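Local coordinates for protein ricin B-related lectin (Polyporus squamosus, PDB 5MUA) that binds galactose through a beta-trefoil lectin domain and carries a calcium-dependent papain-like protease domain that binds the inhibitor E-64, at residues G177-L182 with G231-C236. Residues are numbered along the deposited sequence; the frame is centred on the assembly and turned at random. Where two conformers were deposited one is given.
Sequences GLYLVL and GFALLC
Y179, whose chi1 of -70° swings CG away from its own carbonyl carbon, lays its ring along the neighbouring segment between A233 and L235. The CB of A233 comes within 4.0 Å of Y179 CE1, the backbone N of L235 meets the ring edge at CD1, 3.7 Å away, and L235 CD1 sits over one face near its border. The phenol OH reaches past the contact to a hydrogen bond with the backbone N of D176, a calcium ligand on which A233 also packs, and this bond fixes the outer end of the ring. On the face carrying L180 and L234, a chi1 of 175° turns the L180 chain back beside its carbonyl carbon, where it extends alongside L234; in the modelled conformer of L234, one of two and so less certain, its CD2 touches that of L180 and lies near L182. F232 brings ring atom CD2 to 4.0 Å from L180 CB. Three backbone hydrogen bonds join the segments: A233 N to L178 O (2.8 Å), L180 N to A233 O (2.7 Å) and a nearly straight one from L235 N to L180 O (3.1 Å, 178° at the hydrogen). A233 thus gives its N and O to the residues flanking Y179, as parallel pairing requires. L235 O is buried without a polar partner. At the start of 177-182, the backbone N atoms of G177 and L178 hydrogen-bond to the E204 carboxylate of the second subunit. Strand 178-180 also pairs antiparallel with strand 144-152, so this short parallel ladder connects strand 144-152 with strand 233-243 in the calcium-dependent papain-like part of the chimerolectin, beside the calcium site that includes S175 and D176.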
ATOM      1  N   GLY B 177       8.515   3.309  15.108  1.00 13.47           N
ATOM      2  CA  GLY B 177       8.958   3.038  16.479  1.00 13.53           C
ATOM      3  C   GLY B 177       7.901   2.616  17.483  1.00 13.62           C
ATOM      4  O   GLY B 177       8.221   1.882  18.419  1.00 14.81           O
ATOM      5  N   LEU B 178       6.686   3.152  17.366  1.00 13.74           N
ATOM      6  CA  LEU B 178       5.640   2.930  18.337  1.00 13.39           C
ATOM      7  C   LEU B 178       4.394   2.619  17.567  1.00 13.46           C
ATOM      8  O   LEU B 178       4.010   3.382  16.672  1.00 12.51           O
ATOM      9  CB  LEU B 178       5.397   4.192  19.171  1.00 14.81           C
ATOM     10  CG  LEU B 178       4.299   4.036  20.245  1.00 14.92           C
ATOM     11  CD1 LEU B 178       4.688   2.987  21.297  1.00 15.33           C
ATOM     12  CD2 LEU B 178       3.938   5.401  20.887  1.00 16.37           C
ATOM     13  N   TYR B 179       3.819   1.469  17.865  1.00 11.34           N
ATOM     14  CA  TYR B 179       2.629   1.014  17.143  1.00 12.28           C
ATOM     15  C   TYR B 179       1.374   0.951  18.020  1.00 12.63           C
ATOM     16  O   TYR B 179       1.416   0.361  19.105  1.00 13.08           O
ATOM     17  CB  TYR B 179       2.881  -0.378  16.591  1.00 12.13           C
ATOM     18  CG  TYR B 179       3.859  -0.399  15.484  1.00 12.33           C
ATOM     19  CD1 TYR B 179       3.471  -0.147  14.206  1.00 12.81           C
ATOM     20  CD2 TYR B 179       5.255  -0.547  15.746  1.00 13.06           C
ATOM     21  CE1 TYR B 179       4.386  -0.133  13.154  1.00 11.59           C
ATOM     22  CE2 TYR B 179       6.168  -0.602  14.694  1.00 13.60           C
ATOM     23  CZ  TYR B 179       5.714  -0.379  13.392  1.00 13.72           C
ATOM     24  OH  TYR B 179       6.600  -0.380  12.356  1.00 11.95           O
ATOM     25  N   LEU B 180       0.253   1.419  17.485  1.00 11.96           N
ATOM     26  CA  LEU B 180      -1.086   1.088  18.014  1.00 11.63           C
ATOM     27  C   LEU B 180      -1.501  -0.276  17.499  1.00 13.16           C
ATOM     28  O   LEU B 180      -1.379  -0.586  16.305  1.00 12.15           O
ATOM     29  CB  LEU B 180      -2.148   2.101  17.656  1.00 12.15           C
ATOM     30  CG  LEU B 180      -3.606   1.783  18.057  1.00 12.34           C
ATOM     31  CD1 LEU B 180      -3.629   1.748  19.602  1.00 13.55           C
ATOM     32  CD2 LEU B 180      -4.510   2.906  17.536  1.00 13.47           C
ATOM     33  N   VAL B 181      -1.959  -1.098  18.410  1.00 11.99           N
ATOM     34  CA  VAL B 181      -2.472  -2.428  18.064  1.00 13.80           C
ATOM     35  C   VAL B 181      -3.976  -2.238  17.913  1.00 12.94           C
ATOM     36  O   VAL B 181      -4.686  -1.860  18.852  1.00 14.05           O
ATOM     37  CB  VAL B 181      -2.160  -3.474  19.175  1.00 13.36           C
ATOM     38  CG1 VAL B 181      -2.873  -4.801  18.931  1.00 12.69           C
ATOM     39  CG2 VAL B 181      -0.668  -3.694  19.341  1.00 13.91           C
ATOM     40  N   LEU B 182      -4.489  -2.534  16.710  1.00 12.68           N
ATOM     41  CA  LEU B 182      -5.895  -2.377  16.425  1.00 12.78           C
ATOM     42  C   LEU B 182      -6.707  -3.548  16.909  1.00 13.05           C
ATOM     43  O   LEU B 182      -6.194  -4.657  17.008  1.00 12.86           O
ATOM     44  CB  LEU B 182      -6.102  -2.298  14.895  1.00 13.45           C
ATOM     45  CG  LEU B 182      -5.377  -1.070  14.328  1.00 13.94           C
ATOM     46  CD1 LEU B 182      -5.439  -1.203  12.819  1.00 14.09           C
ATOM     47  CD2 LEU B 182      -5.990   0.259  14.780  1.00 14.58           C
ATOM     48  N   GLY B 231       3.416  10.623  16.056  1.00 13.98           N
ATOM     49  CA  GLY B 231       4.316   9.946  16.934  1.00 14.43           C
ATOM     50  C   GLY B 231       4.005   8.498  17.221  1.00 13.84           C
ATOM     51  O   GLY B 231       4.591   7.915  18.126  1.00 13.85           O
ATOM     52  N   PHE B 232       3.118   7.904  16.414  1.00 12.23           N
ATOM     53  CA  PHE B 232       2.909   6.455  16.420  1.00 12.44           C
ATOM     54  C   PHE B 232       2.358   6.056  15.034  1.00 12.51           C
ATOM     55  O   PHE B 232       1.932   6.921  14.241  1.00 12.45           O
ATOM     56  CB  PHE B 232       1.858   6.040  17.455  1.00 12.83           C
ATOM     57  CG  PHE B 232       0.464   6.520  17.150  1.00 13.69           C
ATOM     58  CD1 PHE B 232       0.076   7.866  17.331  1.00 14.79           C
ATOM     59  CD2 PHE B 232      -0.516   5.635  16.761  1.00 13.43           C
ATOM     60  CE1 PHE B 232      -1.244   8.274  17.034  1.00 14.02           C
ATOM     61  CE2 PHE B 232      -1.819   6.066  16.507  1.00 13.52           C
ATOM     62  CZ  PHE B 232      -2.174   7.380  16.628  1.00 13.33           C
ATOM     63  N   ALA B 233       2.343   4.735  14.812  1.00 11.91           N
ATOM     64  CA  ALA B 233       1.812   4.163  13.592  1.00 12.41           C
ATOM     65  C   ALA B 233       0.865   3.089  13.962  1.00 12.20           C
ATOM     66  O   ALA B 233       0.778   2.683  15.117  1.00 13.76           O
ATOM     67  CB  ALA B 233       2.951   3.581  12.742  1.00 12.31           C
ATOM     68  N   LEU B 234       0.122   2.638  12.967  1.00 11.36           N
ATOM     69  CA  LEU B 234      -0.778   1.502  13.122  0.80 11.43           C
ATOM     70  C   LEU B 234      -0.103   0.232  12.654  1.00 11.57           C
ATOM     71  O   LEU B 234       0.441   0.183  11.522  1.00 11.32           O
ATOM     72  CB  LEU B 234      -2.068   1.738  12.312  0.80 11.64           C
ATOM     73  CG  LEU B 234      -2.911   2.999  12.585  0.80 11.90           C
ATOM     74  CD1 LEU B 234      -4.199   2.942  11.821  0.80 11.61           C
ATOM     75  CD2 LEU B 234      -3.188   3.288  14.054  0.80 12.33           C
ATOM     76  N   LEU B 235      -0.120  -0.813  13.476  1.00 12.42           N
ATOM     77  CA  LEU B 235       0.466  -2.096  13.087  1.00 12.07           C
ATOM     78  C   LEU B 235      -0.356  -2.786  12.032  1.00 11.62           C
ATOM     79  O   LEU B 235      -1.491  -3.090  12.257  1.00 11.47           O
ATOM     80  CB  LEU B 235       0.620  -3.056  14.280  1.00 13.71           C
ATOM     81  CG  LEU B 235       1.294  -4.408  13.932  1.00 14.83           C
ATOM     82  CD1 LEU B 235       2.672  -4.256  13.288  1.00 16.00           C
ATOM     83  CD2 LEU B 235       1.344  -5.292  15.138  1.00 15.83           C
ATOM     84  N   CYS B 236       0.237  -2.969  10.840  1.00 11.67           N
ATOM     85  CA  CYS B 236      -0.413  -3.786   9.829  1.00 11.89           C
ATOM     86  C   CYS B 236       0.728  -4.442   9.065  1.00 12.71           C
ATOM     87  O   CYS B 236       1.365  -3.816   8.259  1.00 12.41           O
ATOM     88  CB  CYS B 236      -1.269  -2.951   8.874  1.00 12.83           C
ATOM     89  SG  CYS B 236      -2.075  -3.974   7.610  1.00 13.59           S
TER